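Local coordinates for anopheles Plasmodium-responsive Leucine-rich repeat protein 1B (Anopheles gambiae, PDB 4XGO) that probably binds partner proteins such as the leucine-rich repeat protein LRIM1 in the mosquito's response to Plasmodium, the part described being its leucine-rich repeat domain, at residues L107-D112 with R130-D135; F56-Y61 with R80-S85; L256-L261 with L279-I284. All blocks are in the same frame, centred on the assembly; numbering follows the deposited sequence.

Overall arrangement
All three contacts join neighbouring coils of the leucine-rich repeat solenoid, in the loops that follow its short parallel strands. Interactions 2 and 3 hold overlapping parts of the repeat. In each, an asparagine (N81 or N282) reaches across to the coil before it, while leucines and isoleucines line the inside. Interaction 1 lies further round the coil and relies on backbone bonds, a salt bridge and a stacked arginine-histidine pair. Each has buried aliphatic residues on one side and polar surface on the other; interaction 3 has the most buried residues. Interactions 1 and 2 touch, with E108 N close to S84 O. Interaction 3 stands apart, its centre about 44 Å from that of interaction 2.

Interaction 1 of 3, residues L107-D112 with R130-D135; sequences LERIED and RLTHVD
L107 meets the second segment through its carbonyl. R130 N donates to L107 O at 2.8 Å, and L107 CB packs on CD2 of L131. At E108 the chain is extended beyond CG and runs alongside R130. Its OE2 forms a salt bridge to R130 NH2 at 2.7 Å, with carboxylate and guanidinium planes steeply inclined. R130 NH2 also donates to N106 O. E108 O takes a bond from T132 N at 2.9 Å.

R109 bends at chi3 (55°) and lays its guanidinium flat over one face of the H133 ring, the planes 6° apart. E111 holds the guanidinium in this pose, taking NE and NH2 side-on, one to each carboxylate oxygen. I110 N donates to H133 O at 3.0 Å and its side chain packs beside V134, with I110 CB 3.8 Å from V134 CG2. D112 OD1 accepts from H133 NE2 at 2.7 Å, near the ring plane, so the ring is fixed at an edge as well as covered on a face. One water joins I110 O, D112 OD1 and D135 N. Backbone bonds between nearly parallel segments, with aliphatic residues inside and charges outside, are typical of adjacent coils in a leucine-rich repeat solenoid.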
loop_
_atom_site.group_PDB
_atom_site.type_symbol
_atom_site.label_atom_id
_atom_site.label_comp_id
_atom_site.label_asym_id
_atom_site.label_seq_id
_atom_site.Cartn_x
_atom_site.Cartn_y
_atom_site.Cartn_z
ATOM N N LEU A 107 9.179 -9.756 8.207
ATOM C CA LEU A 107 9.802 -10.961 8.751
ATOM C C LEU A 107 10.819 -11.544 7.788
ATOM O O LEU A 107 10.544 -11.660 6.586
ATOM C CB LEU A 107 8.762 -12.009 9.060
ATOM C CG LEU A 107 7.781 -11.677 10.173
ATOM C CD1 LEU A 107 6.725 -12.762 10.089
ATOM C CD2 LEU A 107 8.457 -11.630 11.529
ATOM N N GLU A 108 12.001 -11.855 8.319
ATOM C CA GLU A 108 13.118 -12.401 7.519
ATOM C C GLU A 108 13.162 -13.919 7.624
ATOM O O GLU A 108 13.456 -14.606 6.652
ATOM C CB GLU A 108 14.436 -11.784 7.985
ATOM C CG GLU A 108 14.415 -10.263 7.936
ATOM C CD GLU A 108 15.590 -9.609 8.626
ATOM O OE1 GLU A 108 16.589 -10.305 8.949
ATOM O OE2 GLU A 108 15.518 -8.377 8.834
ATOM N N ARG A 109 12.893 -14.450 8.814
ATOM C CA ARG A 109 12.929 -15.889 9.041
ATOM C C ARG A 109 11.873 -16.314 10.041
ATOM O O ARG A 109 11.523 -15.549 10.919
ATOM C CB ARG A 109 14.296 -16.304 9.593
ATOM C CG ARG A 109 15.468 -16.164 8.639
ATOM C CD ARG A 109 16.781 -16.455 9.373
ATOM N NE ARG A 109 16.746 -17.771 10.014
ATOM C CZ ARG A 109 17.086 -18.925 9.443
ATOM N NH1 ARG A 109 17.544 -18.986 8.208
ATOM N NH2 ARG A 109 16.999 -20.044 10.148
ATOM N N ILE A 110 11.388 -17.541 9.886
ATOM C CA ILE A 110 10.651 -18.257 10.924
ATOM C C ILE A 110 11.518 -19.417 11.343
ATOM O O ILE A 110 11.750 -20.329 10.542
ATOM C CB ILE A 110 9.342 -18.872 10.390
ATOM C CG1 ILE A 110 8.416 -17.800 9.820
ATOM C CG2 ILE A 110 8.649 -19.690 11.477
ATOM C CD1 ILE A 110 7.939 -16.770 10.802
ATOM N N GLU A 111 11.988 -19.411 12.589
ATOM C CA GLU A 111 12.845 -20.506 13.067
ATOM C C GLU A 111 12.055 -21.798 13.242
ATOM O O GLU A 111 10.849 -21.788 13.489
ATOM C CB GLU A 111 13.548 -20.145 14.371
ATOM C CG GLU A 111 14.353 -18.852 14.317
ATOM C CD GLU A 111 15.393 -18.822 13.210
ATOM O OE1 GLU A 111 15.858 -19.892 12.724
ATOM O OE2 GLU A 111 15.760 -17.706 12.825
ATOM N N ASP A 112 12.757 -22.916 13.118
ATOM C CA ASP A 112 12.123 -24.224 13.047
ATOM C C ASP A 112 11.325 -24.641 14.296
ATOM O O ASP A 112 10.439 -25.470 14.173
ATOM C CB ASP A 112 13.149 -25.303 12.688
ATOM C CG ASP A 112 13.659 -25.185 11.264
ATOM O OD1 ASP A 112 13.224 -24.285 10.490
ATOM O OD2 ASP A 112 14.502 -26.035 10.899
ATOM N N ARG A 130 9.577 -10.625 4.147
ATOM C CA ARG A 130 10.849 -10.798 3.427
ATOM C C ARG A 130 11.450 -12.161 3.719
ATOM O O ARG A 130 12.675 -12.289 3.903
ATOM C CB ARG A 130 11.860 -9.737 3.851
ATOM C CG ARG A 130 11.425 -8.297 3.718
ATOM C CD ARG A 130 12.490 -7.376 4.311
ATOM N NE ARG A 130 12.602 -7.482 5.768
ATOM C CZ ARG A 130 13.407 -6.744 6.533
ATOM N NH1 ARG A 130 14.220 -5.845 5.969
ATOM N NH2 ARG A 130 13.411 -6.901 7.867
ATOM N N LEU A 131 10.598 -13.179 3.794
ATOM C CA LEU A 131 10.999 -14.477 4.312
ATOM C C LEU A 131 11.958 -15.194 3.383
ATOM O O LEU A 131 11.659 -15.366 2.208
ATOM C CB LEU A 131 9.791 -15.359 4.560
ATOM C CG LEU A 131 8.963 -14.926 5.777
ATOM C CD1 LEU A 131 7.666 -15.712 5.766
ATOM C CD2 LEU A 131 9.747 -15.169 7.062
ATOM N N THR A 132 13.095 -15.621 3.930
ATOM C CA THR A 132 14.009 -16.497 3.199
ATOM C C THR A 132 14.018 -17.916 3.751
ATOM O O THR A 132 14.612 -18.817 3.153
ATOM C CB THR A 132 15.436 -15.951 3.279
ATOM O OG1 THR A 132 15.799 -15.794 4.654
ATOM C CG2 THR A 132 15.526 -14.616 2.546
ATOM N N HIS A 133 13.405 -18.114 4.912
ATOM C CA HIS A 133 13.324 -19.416 5.509
ATOM C C HIS A 133 12.030 -19.568 6.295
ATOM O O HIS A 133 11.740 -18.757 7.167
ATOM C CB HIS A 133 14.491 -19.624 6.480
ATOM C CG HIS A 133 14.463 -20.952 7.161
ATOM N ND1 HIS A 133 14.949 -22.100 6.565
ATOM C CD2 HIS A 133 13.959 -21.333 8.357
ATOM C CE1 HIS A 133 14.786 -23.122 7.390
ATOM N NE2 HIS A 133 14.179 -22.685 8.477
ATOM N N VAL A 134 11.279 -20.613 5.965
ATOM C CA VAL A 134 10.210 -21.117 6.796
ATOM C C VAL A 134 9.978 -22.584 6.433
ATOM O O VAL A 134 9.637 -22.892 5.286
ATOM C CB VAL A 134 8.905 -20.295 6.699
ATOM C CG1 VAL A 134 8.420 -20.155 5.264
ATOM C CG2 VAL A 134 7.843 -20.918 7.594
ATOM N N ASP A 135 10.194 -23.479 7.393
ATOM C CA ASP A 135 10.000 -24.914 7.151
ATOM C C ASP A 135 8.577 -25.315 7.516
ATOM O O ASP A 135 8.296 -25.738 8.651
ATOM C CB ASP A 135 11.016 -25.773 7.922
ATOM C CG ASP A 135 10.941 -27.252 7.530
ATOM O OD1 ASP A 135 9.966 -27.650 6.864
ATOM O OD2 ASP A 135 11.867 -28.029 7.878
HETATM O O HOH W 1 17.703 -17.336 5.792
HETATM O O HOH W 2 10.912 -22.744 10.101
HETATM O O HOH W 3 14.862 -26.448 8.175
#

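Interaction 2 of 3, residues F56-Y61 with R80-S85. With ACT (acetate ion), chain F.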
loop_
_atom_site.group_PDB
_atom_site.type_symbol
_atom_site.label_atom_id
_atom_site.label_comp_id
_atom_site.label_asym_id
_atom_site.label_seq_id
_atom_site.Cartn_x
_atom_site.Cartn_y
_atom_site.Cartn_z
ATOM N N PHE A 56 -2.732 -3.689 11.818
ATOM C CA PHE A 56 -2.644 -2.275 11.462
ATOM C C PHE A 56 -2.182 -1.412 12.629
ATOM O O PHE A 56 -2.759 -0.357 12.913
ATOM C CB PHE A 56 -3.982 -1.750 10.914
ATOM C CG PHE A 56 -4.519 -2.546 9.759
ATOM C CD1 PHE A 56 -4.029 -2.350 8.494
ATOM C CD2 PHE A 56 -5.562 -3.438 9.942
ATOM C CE1 PHE A 56 -4.555 -3.050 7.416
ATOM C CE2 PHE A 56 -6.082 -4.153 8.879
ATOM C CZ PHE A 56 -5.573 -3.966 7.622
ATOM N N ASN A 57 -1.138 -1.869 13.304
ATOM C CA ASN A 57 -0.497 -1.075 14.334
ATOM C C ASN A 57 0.925 -0.777 13.879
ATOM O O ASN A 57 1.234 -0.850 12.683
ATOM C CB ASN A 57 -0.566 -1.827 15.670
ATOM C CG ASN A 57 -1.940 -1.750 16.315
ATOM O OD1 ASN A 57 -2.407 -0.663 16.701
ATOM N ND2 ASN A 57 -2.588 -2.889 16.446
ATOM N N VAL A 58 1.811 -0.436 14.808
ATOM C CA VAL A 58 3.200 -0.166 14.439
ATOM C C VAL A 58 4.135 -0.953 15.353
ATOM O O VAL A 58 5.167 -0.449 15.796
ATOM C CB VAL A 58 3.514 1.354 14.438
ATOM C CG1 VAL A 58 2.884 2.013 13.213
ATOM C CG2 VAL A 58 3.029 2.020 15.706
ATOM N N ILE A 59 3.778 -2.208 15.591
ATOM C CA ILE A 59 4.482 -3.048 16.538
ATOM C C ILE A 59 5.811 -3.482 15.919
ATOM O O ILE A 59 5.848 -4.029 14.817
ATOM C CB ILE A 59 3.645 -4.278 16.944
ATOM C CG1 ILE A 59 2.359 -3.852 17.674
ATOM C CG2 ILE A 59 4.468 -5.217 17.817
ATOM C CD1 ILE A 59 1.268 -4.909 17.656
ATOM N N ARG A 60 6.903 -3.216 16.638
ATOM C CA ARG A 60 8.257 -3.515 16.146
ATOM C C ARG A 60 8.823 -4.816 16.712
ATOM O O ARG A 60 9.561 -5.527 16.017
ATOM C CB ARG A 60 9.178 -2.336 16.465
ATOM C CG ARG A 60 10.602 -2.485 15.981
ATOM C CD ARG A 60 10.745 -2.377 14.477
ATOM N NE ARG A 60 12.109 -2.743 14.091
ATOM C CZ ARG A 60 12.532 -3.985 13.867
ATOM N NH1 ARG A 60 11.700 -5.023 13.968
ATOM N NH2 ARG A 60 13.805 -4.189 13.537
ATOM N N TYR A 61 8.493 -5.112 17.969
ATOM C CA TYR A 61 8.939 -6.329 18.660
ATOM C C TYR A 61 7.824 -6.913 19.494
ATOM O O TYR A 61 6.978 -6.178 20.010
ATOM C CB TYR A 61 10.087 -6.025 19.638
ATOM C CG TYR A 61 11.218 -5.263 19.040
ATOM C CD1 TYR A 61 12.135 -5.891 18.204
ATOM C CD2 TYR A 61 11.379 -3.908 19.306
ATOM C CE1 TYR A 61 13.187 -5.180 17.640
ATOM C CE2 TYR A 61 12.424 -3.192 18.751
ATOM C CZ TYR A 61 13.320 -3.828 17.927
ATOM O OH TYR A 61 14.354 -3.105 17.376
ATOM N N ARG A 80 0.128 -6.324 9.088
ATOM C CA ARG A 80 0.381 -4.894 8.944
ATOM C C ARG A 80 0.977 -4.298 10.202
ATOM O O ARG A 80 0.378 -3.429 10.846
ATOM C CB ARG A 80 -0.894 -4.131 8.545
ATOM C CG ARG A 80 -1.408 -4.519 7.186
ATOM C CD ARG A 80 -0.667 -3.757 6.121
ATOM N NE ARG A 80 -1.190 -4.122 4.811
ATOM C CZ ARG A 80 -0.735 -3.648 3.664
ATOM N NH1 ARG A 80 0.285 -2.792 3.635
ATOM N NH2 ARG A 80 -1.292 -4.065 2.532
ATOM N N ASN A 81 2.152 -4.810 10.550
ATOM C CA ASN A 81 2.966 -4.244 11.628
ATOM C C ASN A 81 4.422 -4.200 11.133
ATOM O O ASN A 81 4.673 -4.296 9.927
ATOM C CB ASN A 81 2.790 -5.068 12.896
ATOM C CG ASN A 81 1.544 -4.698 13.655
ATOM O OD1 ASN A 81 1.490 -3.637 14.295
ATOM N ND2 ASN A 81 0.545 -5.567 13.619
ATOM N N ASP A 82 5.360 -4.000 12.044
ATOM C CA ASP A 82 6.746 -3.790 11.670
ATOM C C ASP A 82 7.667 -4.855 12.251
ATOM O O ASP A 82 8.832 -4.593 12.505
ATOM C CB ASP A 82 7.188 -2.402 12.139
ATOM C CG ASP A 82 6.398 -1.297 11.479
ATOM O OD1 ASP A 82 6.066 -1.427 10.293
ATOM O OD2 ASP A 82 6.114 -0.285 12.132
ATOM N N LEU A 83 7.173 -6.068 12.419
ATOM C CA LEU A 83 7.988 -7.130 12.995
ATOM C C LEU A 83 9.025 -7.605 11.977
ATOM O O LEU A 83 8.715 -7.758 10.792
ATOM C CB LEU A 83 7.128 -8.306 13.426
ATOM C CG LEU A 83 6.076 -7.977 14.489
ATOM C CD1 LEU A 83 5.079 -9.104 14.514
ATOM C CD2 LEU A 83 6.739 -7.782 15.843
ATOM N N SER A 84 10.259 -7.806 12.442
ATOM C CA SER A 84 11.318 -8.378 11.599
ATOM C C SER A 84 11.707 -9.798 12.031
ATOM O O SER A 84 12.305 -10.539 11.255
ATOM C CB SER A 84 12.541 -7.455 11.538
ATOM O OG SER A 84 12.984 -7.116 12.833
ATOM N N SER A 85 11.345 -10.194 13.250
ATOM C CA SER A 85 11.594 -11.557 13.715
ATOM C C SER A 85 10.620 -11.927 14.820
ATOM O O SER A 85 9.964 -11.051 15.400
ATOM C CB SER A 85 13.033 -11.693 14.229
ATOM O OG SER A 85 13.218 -10.950 15.416
HETATM C C ACT F . -3.774 -6.623 4.838
HETATM O O ACT F . -4.978 -6.904 5.009
HETATM O OXT ACT F . -3.379 -5.666 4.131
HETATM C CH3 ACT F . -2.775 -7.474 5.534
HETATM O O HOH W 4 2.961 -0.885 10.370
HETATM O O HOH W 5 10.878 -7.852 15.312
#
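I59 and N81 form the tight centre of this contact between two coils of the leucine-rich repeat solenoid. N81 belongs to the asparagine position of the repeat. Its OD1 accepts from I59 N at 3.0 Å in a nearly straight bond, and the CB, CG1 and CD1 of I59 pack round the same oxygen. Its ND2 is turned to M54 O and L78 O, so both ends of the buried amide are used. D82 N returns a bond to I59 O at 2.8 Å. I59 CG2 lies 4.0 Å from L83 CD2, the two side chains side by side.

The outer side is looser and wetter where one water donates to R60 O and accepts from S84 N. R60 starts with CG anti to the backbone N (chi1 -178°) and bends at chi2, which brings its guanidinium back over the second segment. The F56 end is closed by packing: F56 CE1 lies 3.5 Å from R80 CG, and the ring stacks on F56 of the second subunit. R80 NE and NH2 both donate to one oxygen of an acetate, probably from the crystallisation liquor. R60 NH1 donates to S84 OG at 2.7 Å, close to the guanidinium plane.

Interaction 3 of 3, residues L256-L261 with L279-I284; sequences LSHNHL and LDHNSI
N282 is the main polar link between these two coils. Its CG lies beside the backbone N and anti to the carbonyl carbon (chi1 -81°), which carries the amide toward the first segment. OD1 accepts from L261 N at 2.9 Å, the N-H tilted from the carbonyl plane of the amide. It also takes a weak bond from N259 N. ND2 donates to L256 O at 3.0 Å and to L279 O in its own segment. Both acceptors lie near the amide plane, so the group cannot turn without breaking bonds.

N259 has nearly the same torsions. Its ND2 reaches L256 O from the face opposite to N282 ND2, and that carbonyl is gripped from both sides. N259 OD1 serves the previous coil, at L238 N. L256 and L279 share one conformation as well and run side by side, with L256 CD1 3.8 Å from L279 CD2.

H258 and H281 lie side by side in an offset stack, centroids 4.1 Å apart and planes at 9°. CB of H281 sits over the centre of the H258 ring. H281 ND1 donates to D280 OD2 at 2.7 Å, meeting the anti lone pair of that oxygen, near the plane of the ring, and this fixes the ring's rotation. H302 stacks on H281 too. A water links H258 NE2 to D280 OD2.

The buried amides thus satisfy backbone groups that no regular strand pairs here. D280 may favour a protonated H281; if H258 or H302 were protonated as well, the stacked charges would probably disfavour each other.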
loop_
_atom_site.group_PDB
_atom_site.type_symbol
_atom_site.label_atom_id
_atom_site.label_comp_id
_atom_site.label_asym_id
_atom_site.label_seq_id
_atom_site.Cartn_x
_atom_site.Cartn_y
_atom_site.Cartn_z
ATOM N N LEU A 256 -1.378 -22.412 -22.054
ATOM C CA LEU A 256 -0.010 -22.509 -22.590
ATOM C C LEU A 256 0.432 -21.197 -23.245
ATOM O O LEU A 256 1.408 -21.148 -24.014
ATOM C CB LEU A 256 0.057 -23.655 -23.600
ATOM C CG LEU A 256 -0.324 -25.036 -23.098
ATOM C CD1 LEU A 256 -0.337 -26.025 -24.251
ATOM C CD2 LEU A 256 0.596 -25.461 -21.974
ATOM N N SER A 257 -0.263 -20.107 -22.944
ATOM C CA SER A 257 -0.016 -18.861 -23.636
ATOM C C SER A 257 1.282 -18.197 -23.207
ATOM O O SER A 257 1.818 -18.474 -22.128
ATOM C CB SER A 257 -1.208 -17.884 -23.480
ATOM O OG SER A 257 -1.416 -17.521 -22.130
ATOM N N HIS A 258 1.800 -17.345 -24.094
ATOM C CA HIS A 258 2.986 -16.557 -23.832
ATOM C C HIS A 258 4.171 -17.450 -23.499
ATOM O O HIS A 258 4.837 -17.295 -22.470
ATOM C CB HIS A 258 2.747 -15.541 -22.722
ATOM C CG HIS A 258 1.736 -14.509 -23.061
ATOM N ND1 HIS A 258 2.068 -13.303 -23.631
ATOM C CD2 HIS A 258 0.392 -14.509 -22.932
ATOM C CE1 HIS A 258 0.968 -12.589 -23.815
ATOM N NE2 HIS A 258 -0.059 -13.300 -23.402
ATOM N N ASN A 259 4.407 -18.429 -24.359
ATOM C CA ASN A 259 5.639 -19.202 -24.273
ATOM C C ASN A 259 6.391 -18.993 -25.582
ATOM O O ASN A 259 6.235 -17.939 -26.225
ATOM C CB ASN A 259 5.312 -20.662 -23.968
ATOM C CG ASN A 259 5.059 -20.895 -22.497
ATOM O OD1 ASN A 259 5.997 -20.943 -21.716
ATOM N ND2 ASN A 259 3.790 -21.037 -22.116
ATOM N N HIS A 260 7.198 -19.973 -25.983
ATOM C CA HIS A 260 7.897 -19.897 -27.243
ATOM C C HIS A 260 7.584 -21.138 -28.056
ATOM O O HIS A 260 8.473 -21.673 -28.749
ATOM C CB HIS A 260 9.392 -19.839 -26.966
ATOM C CG HIS A 260 9.796 -18.618 -26.219
ATOM N ND1 HIS A 260 9.471 -17.349 -26.652
ATOM C CD2 HIS A 260 10.491 -18.460 -25.073
ATOM C CE1 HIS A 260 9.942 -16.463 -25.795
ATOM N NE2 HIS A 260 10.560 -17.108 -24.828
ATOM N N LEU A 261 6.346 -21.612 -27.953
ATOM C CA LEU A 261 6.013 -22.928 -28.479
ATOM C C LEU A 261 6.055 -22.977 -30.001
ATOM O O LEU A 261 5.412 -22.151 -30.656
ATOM C CB LEU A 261 4.644 -23.396 -27.993
ATOM C CG LEU A 261 4.561 -23.771 -26.514
ATOM C CD1 LEU A 261 3.103 -23.760 -26.067
ATOM C CD2 LEU A 261 5.167 -25.125 -26.237
ATOM N N LEU A 279 -3.556 -20.840 -26.432
ATOM C CA LEU A 279 -2.311 -21.020 -27.193
ATOM C C LEU A 279 -1.735 -19.732 -27.732
ATOM O O LEU A 279 -0.714 -19.743 -28.452
ATOM C CB LEU A 279 -2.538 -21.979 -28.358
ATOM C CG LEU A 279 -3.038 -23.364 -28.002
ATOM C CD1 LEU A 279 -3.290 -24.141 -29.274
ATOM C CD2 LEU A 279 -2.047 -24.072 -27.084
ATOM N N ASP A 280 -2.363 -18.606 -27.400
ATOM C CA ASP A 280 -1.943 -17.340 -27.959
ATOM C C ASP A 280 -0.521 -16.986 -27.512
ATOM O O ASP A 280 -0.062 -17.398 -26.443
ATOM C CB ASP A 280 -2.938 -16.207 -27.598
ATOM C CG ASP A 280 -3.012 -15.968 -26.114
ATOM O OD1 ASP A 280 -3.768 -16.675 -25.430
ATOM O OD2 ASP A 280 -2.253 -15.102 -25.614
ATOM N N HIS A 281 0.143 -16.185 -28.335
ATOM C CA HIS A 281 1.489 -15.681 -28.076
ATOM C C HIS A 281 2.531 -16.808 -27.971
ATOM O O HIS A 281 3.118 -17.064 -26.920
ATOM C CB HIS A 281 1.502 -14.758 -26.837
ATOM C CG HIS A 281 0.772 -13.475 -27.047
ATOM N ND1 HIS A 281 -0.582 -13.345 -26.833
ATOM C CD2 HIS A 281 1.201 -12.269 -27.486
ATOM C CE1 HIS A 281 -0.950 -12.102 -27.096
ATOM N NE2 HIS A 281 0.109 -11.437 -27.520
ATOM N N ASN A 282 2.722 -17.490 -29.089
ATOM C CA ASN A 282 3.732 -18.542 -29.217
ATOM C C ASN A 282 4.263 -18.464 -30.664
ATOM O O ASN A 282 4.129 -17.418 -31.308
ATOM C CB ASN A 282 3.111 -19.892 -28.867
ATOM C CG ASN A 282 3.040 -20.142 -27.379
ATOM O OD1 ASN A 282 4.068 -20.337 -26.748
ATOM N ND2 ASN A 282 1.819 -20.207 -26.813
ATOM N N SER A 283 4.878 -19.535 -31.164
ATOM C CA SER A 283 5.398 -19.573 -32.524
ATOM C C SER A 283 4.839 -20.811 -33.231
ATOM O O SER A 283 5.523 -21.455 -34.003
ATOM C CB SER A 283 6.918 -19.586 -32.481
ATOM O OG SER A 283 7.435 -18.388 -31.906
ATOM N N ILE A 284 3.583 -21.134 -32.957
ATOM C CA ILE A 284 3.000 -22.387 -33.433
ATOM C C ILE A 284 2.664 -22.265 -34.928
ATOM O O ILE A 284 2.137 -21.257 -35.373
ATOM C CB ILE A 284 1.758 -22.769 -32.626
ATOM C CG1 ILE A 284 2.170 -23.021 -31.175
ATOM C CG2 ILE A 284 1.110 -24.031 -33.183
ATOM C CD1 ILE A 284 1.006 -22.950 -30.206
HETATM O O HOH W 6 -4.181 -15.890 -22.641
HETATM O O HOH W 7 -2.709 -13.793 -23.131
HETATM O O HOH W 8 7.558 -17.231 -29.530
#